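PDB 2RK5: putative hemolysin from Streptococcus mutans UA159, which is a membrane protein of the UPF0053 family, of unestablished role but possibly binding flavin adenine dinucleotide, represented here by its transporter-associated domain. Local coordinates for residues A[40-45]-A[75-80]; A[47-52]-A[68-73]. One frame throughout, in Å; residues are numbered along the deposited sequence.

How the contacts relate
Contacts 1 and 2 have their centres about 7 Å apart, on the same side of the chain's centre. Along the chain the order is 40-45, 47-52, 68-73, 75-80, so the two segments of contact 2 fall between those of contact 1. Helix 37-45 and the loop after it therefore supply one side of each contact, and the antiparallel neighbours 64-74 and 77-85 supply the other. Probable backbone hydrogen bonds tie the contacts together at the classic beta bulge where T79 and K80 face K72, with T79 N 2.9 Å from K72 O. Both contacts also border the second subunit, so the same region serves the fold and the dimer.

Contact 1. Residues A[40-45]-A[75-80]; sequences FYLTGV and DGRVTK
L42 lays its isobutyl group against V78, the two side chains running past one another in opposite directions. Its CD2 meets V78 CG2 at 3.3 Å, tighter than usual for two methyl groups, so there is little slack at this point. With chi1 at -70°, L42 has CG anti to its own carbonyl carbon, and both methyls reach the strand. V78 answers with a single branch, CG2, which is anti to the carbonyl carbon and is the one that meets the helix. Leucine suits the helix because its branch lies one carbon further out, letting its methyls reach the strand, while a valine, branched at CB, suits an extended strand and stays compact near its own backbone.

The same methyl, V78 CG2, also meets the ring of Y41, whose CE2 lies 3.7 Å away; here the side chains cross at about a right angle, and the methyl approaches the ring obliquely. V45 CG1, from the next turn of the helix, lies over one face of the ring, displaced toward its rim. The tyrosine combines an apolar ring for this packing with a hydroxyl that hydrogen-bonds to the backbone O of E55. At the periphery, in the conformer given here, R77 bends back toward the helix and L42 CD1 meets its guanidinium nitrogen NH1 obliquely. The charged partner of R77 lies on the other chain: its NH2 forms a salt bridge with D75 of the second subunit.

The axes of the short helix and strand segments approach to 9.5 Å at 132°, as a helix packed across one face of an antiparallel sheet. Y41 extends the packing to L68 and N70 on the adjoining strand 64-74, and F40 reaches F57 and V59 on strand 56-61, while L42 also packs on I48 of the second subunit.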
# COMPACT_ATOMS: atom_id res chain seq x y z
N PHE A 40 4.58 6.01 5.58
CA PHE A 40 4.36 7.46 5.72
C PHE A 40 3.93 8.07 4.37
O PHE A 40 2.98 8.88 4.28
CB PHE A 40 5.63 8.11 6.25
CG PHE A 40 5.54 9.59 6.38
CD1 PHE A 40 5.08 10.16 7.53
CD2 PHE A 40 5.94 10.40 5.36
CE1 PHE A 40 4.97 11.52 7.65
CE2 PHE A 40 5.85 11.78 5.45
CZ PHE A 40 5.36 12.34 6.60
N TYR A 41 4.67 7.71 3.32
CA TYR A 41 4.38 8.24 1.98
C TYR A 41 3.00 7.79 1.51
O TYR A 41 2.19 8.61 1.04
CB TYR A 41 5.45 7.74 1.02
CG TYR A 41 5.12 7.90 -0.42
CD1 TYR A 41 5.41 9.08 -1.11
CD2 TYR A 41 4.60 6.84 -1.14
CE1 TYR A 41 5.15 9.21 -2.48
CE2 TYR A 41 4.30 6.97 -2.50
CZ TYR A 41 4.60 8.13 -3.17
OH TYR A 41 4.34 8.20 -4.52
N LEU A 42 2.70 6.52 1.66
CA LEU A 42 1.41 6.00 1.13
C LEU A 42 0.21 6.59 1.88
O LEU A 42 -0.85 6.91 1.27
CB LEU A 42 1.33 4.47 1.19
CG LEU A 42 2.26 3.76 0.18
CD1 LEU A 42 2.27 2.25 0.47
CD2 LEU A 42 1.83 4.03 -1.27
N THR A 43 0.35 6.72 3.20
CA THR A 43 -0.74 7.32 4.00
C THR A 43 -0.88 8.81 3.66
O THR A 43 -2.00 9.35 3.69
CB THR A 43 -0.51 7.11 5.49
OG1 THR A 43 0.69 7.71 5.86
CG2 THR A 43 -0.39 5.68 5.79
N GLY A 44 0.23 9.47 3.30
CA GLY A 44 0.20 10.87 2.87
C GLY A 44 -0.42 11.13 1.51
O GLY A 44 -1.15 12.10 1.34
N VAL A 45 -0.09 10.31 0.52
CA VAL A 45 -0.71 10.47 -0.83
C VAL A 45 -2.11 9.82 -0.96
O VAL A 45 -2.92 10.22 -1.81
CB VAL A 45 0.20 9.89 -1.97
CG1 VAL A 45 1.56 10.59 -1.98
CG2 VAL A 45 0.39 8.40 -1.85
N ASP A 75 3.33 -4.94 -6.40
CA ASP A 75 2.14 -5.46 -5.71
C ASP A 75 1.47 -4.46 -4.78
O ASP A 75 1.11 -4.80 -3.66
CB ASP A 75 2.52 -6.69 -4.88
CG ASP A 75 1.31 -7.50 -4.44
OD1 ASP A 75 0.39 -7.68 -5.26
OD2 ASP A 75 1.31 -8.00 -3.30
N GLY A 76 1.39 -3.21 -5.20
CA GLY A 76 0.82 -2.17 -4.32
C GLY A 76 1.75 -1.64 -3.24
O GLY A 76 1.37 -0.77 -2.42
N ARG A 77 2.97 -2.16 -3.17
CA ARG A 77 3.92 -1.66 -2.18
C ARG A 77 4.87 -0.70 -2.88
O ARG A 77 5.43 -1.04 -3.91
CB ARG A 77 4.70 -2.81 -1.54
CG ARG A 77 5.28 -2.47 -0.17
CD ARG A 77 4.20 -2.08 0.84
NE ARG A 77 4.79 -1.43 2.02
CZ ARG A 77 4.12 -0.74 2.94
NH1 ARG A 77 2.81 -0.51 2.83
NH2 ARG A 77 4.76 -0.25 3.99
N VAL A 78 5.06 0.50 -2.34
CA VAL A 78 6.17 1.34 -2.78
C VAL A 78 7.40 0.76 -2.11
O VAL A 78 7.56 0.83 -0.89
CB VAL A 78 5.97 2.79 -2.37
CG1 VAL A 78 7.06 3.64 -2.99
CG2 VAL A 78 4.59 3.26 -2.82
N THR A 79 8.30 0.22 -2.91
CA THR A 79 9.50 -0.43 -2.39
C THR A 79 10.76 0.47 -2.43
O THR A 79 11.73 0.20 -1.71
CB THR A 79 9.76 -1.72 -3.13
OG1 THR A 79 9.96 -1.43 -4.50
CG2 THR A 79 8.58 -2.65 -2.99
N LYS A 80 10.75 1.50 -3.27
CA LYS A 80 11.83 2.49 -3.34
C LYS A 80 11.23 3.85 -3.55
O LYS A 80 10.28 4.00 -4.32
CB LYS A 80 12.83 2.21 -4.44
CG LYS A 80 13.65 0.96 -4.25
CD LYS A 80 14.82 0.83 -5.25
CE LYS A 80 15.59 -0.49 -5.02
NZ LYS A 80 16.66 -0.77 -6.04

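Contact 2. Residues A[47-52]-A[68-73]; sequences TIPSQE and LINDKV
N70 has the pyrrolidine ring of P49 lying against the side of its carboxamide: the proline's CB lies 3.6 Å from N70 OD1, and its CG is 3.7 Å from N70 CG. The ring thus packs on the amide, oxygen included, while OD1 also accepts a hydrogen bond from the backbone N of E55. A chi1 of 54° places N70 CG between the backbone N and the carbonyl carbon, and from there the amide reaches the loop 47-52. ND2 gives a weak hydrogen bond to S50 O at 3.0 Å, with an N-H...O angle of 149°. An asparagine suits the place because one flat group can both donate and accept.

V73 lies beyond the corner at D71. Its CG2 is 3.7 Å from P49 O and 4.2 Å from P49 CG, while its CG1 meets I48 CG2 at 4.2 Å. A branched, apolar residue of this shape can touch two consecutive loop residues from a single strand position. Proline, rigid and without a backbone N-H, suits an irregular segment packed against Y41 and L42.

The loop linking helix 37-45 to strand 56-61 thus packs on strand 64-74 where it turns its corner, at the classic beta bulge of D71 and K72 opposite K80. The chemistry is mixed, and the amide's two bonds, one of them weak, would tend to fix its rotation and tether the loop at two points.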
# COMPACT_ATOMS: atom_id res chain seq x y z
N THR A 47 -3.01 6.79 -2.20
CA THR A 47 -3.16 6.20 -3.54
C THR A 47 -2.02 5.26 -3.83
O THR A 47 -0.92 5.60 -3.52
CB THR A 47 -3.10 7.33 -4.63
OG1 THR A 47 -1.83 8.00 -4.59
CG2 THR A 47 -4.16 8.36 -4.36
N ILE A 48 -2.24 4.09 -4.41
CA ILE A 48 -1.11 3.36 -4.93
C ILE A 48 -0.65 4.06 -6.23
O ILE A 48 -1.39 4.02 -7.22
CB ILE A 48 -1.46 1.87 -5.20
CG1 ILE A 48 -1.99 1.21 -3.92
CG2 ILE A 48 -0.21 1.09 -5.71
CD1 ILE A 48 -1.10 1.39 -2.66
N PRO A 49 0.52 4.76 -6.23
CA PRO A 49 1.03 5.26 -7.52
C PRO A 49 1.54 4.15 -8.38
O PRO A 49 1.63 3.03 -7.90
CB PRO A 49 2.28 6.04 -7.12
CG PRO A 49 2.75 5.37 -5.89
CD PRO A 49 1.45 5.10 -5.14
N SER A 50 1.93 4.52 -9.60
CA SER A 50 2.74 3.69 -10.50
C SER A 50 3.82 4.54 -11.16
O SER A 50 3.88 5.80 -11.01
CB SER A 50 1.85 3.08 -11.58
OG SER A 50 1.22 4.07 -12.37
N GLN A 51 4.70 3.88 -11.92
CA GLN A 51 5.70 4.62 -12.67
C GLN A 51 5.02 5.57 -13.69
O GLN A 51 5.49 6.68 -13.92
CB GLN A 51 6.69 3.68 -13.36
CG GLN A 51 7.68 4.45 -14.21
CD GLN A 51 8.96 3.70 -14.50
OE1 GLN A 51 9.12 2.53 -14.14
NE2 GLN A 51 9.89 4.39 -15.16
N GLU A 52 3.91 5.13 -14.28
CA GLU A 52 3.20 5.95 -15.26
C GLU A 52 2.51 7.13 -14.59
O GLU A 52 2.41 8.20 -15.19
CB GLU A 52 2.15 5.11 -16.00
CG GLU A 52 2.72 4.01 -16.87
CD GLU A 52 3.01 2.70 -16.16
OE1 GLU A 52 2.89 2.61 -14.91
OE2 GLU A 52 3.37 1.73 -16.87
N LEU A 68 8.94 13.58 -1.70
CA LEU A 68 9.00 12.12 -1.78
C LEU A 68 8.25 11.69 -3.04
O LEU A 68 7.13 12.11 -3.26
CB LEU A 68 8.33 11.49 -0.57
CG LEU A 68 8.97 11.57 0.80
CD1 LEU A 68 9.19 12.98 1.20
CD2 LEU A 68 8.04 10.89 1.80
N ILE A 69 8.89 10.84 -3.85
CA ILE A 69 8.33 10.37 -5.11
C ILE A 69 8.56 8.88 -5.24
O ILE A 69 9.64 8.39 -4.96
CB ILE A 69 8.97 11.06 -6.33
CG1 ILE A 69 9.12 12.57 -6.14
CG2 ILE A 69 8.12 10.79 -7.58
CD1 ILE A 69 9.87 13.25 -7.31
N ASN A 70 7.55 8.14 -5.70
CA ASN A 70 7.78 6.71 -5.90
C ASN A 70 8.85 6.49 -6.95
O ASN A 70 8.84 7.15 -8.01
CB ASN A 70 6.51 5.98 -6.29
CG ASN A 70 5.83 6.58 -7.48
OD1 ASN A 70 5.41 7.72 -7.40
ND2 ASN A 70 5.65 5.81 -8.57
N ASP A 71 9.77 5.57 -6.65
CA ASP A 71 10.76 5.12 -7.61
C ASP A 71 10.53 3.69 -8.07
O ASP A 71 10.88 3.34 -9.19
CB ASP A 71 12.16 5.28 -7.01
CG ASP A 71 13.26 4.77 -7.93
OD1 ASP A 71 13.59 5.45 -8.91
OD2 ASP A 71 13.81 3.67 -7.63
N LYS A 72 9.95 2.85 -7.22
CA LYS A 72 9.62 1.47 -7.62
C LYS A 72 8.41 1.03 -6.81
O LYS A 72 8.35 1.30 -5.61
CB LYS A 72 10.79 0.53 -7.35
CG LYS A 72 10.56 -0.90 -7.75
CD LYS A 72 10.54 -1.06 -9.21
CE LYS A 72 10.80 -2.48 -9.67
NZ LYS A 72 10.66 -2.59 -11.16
N VAL A 73 7.46 0.38 -7.48
CA VAL A 73 6.26 -0.16 -6.87
C VAL A 73 6.12 -1.63 -7.28
O VAL A 73 6.33 -1.99 -8.43
CB VAL A 73 5.03 0.61 -7.36
CG1 VAL A 73 3.74 0.02 -6.80
CG2 VAL A 73 5.14 2.08 -7.00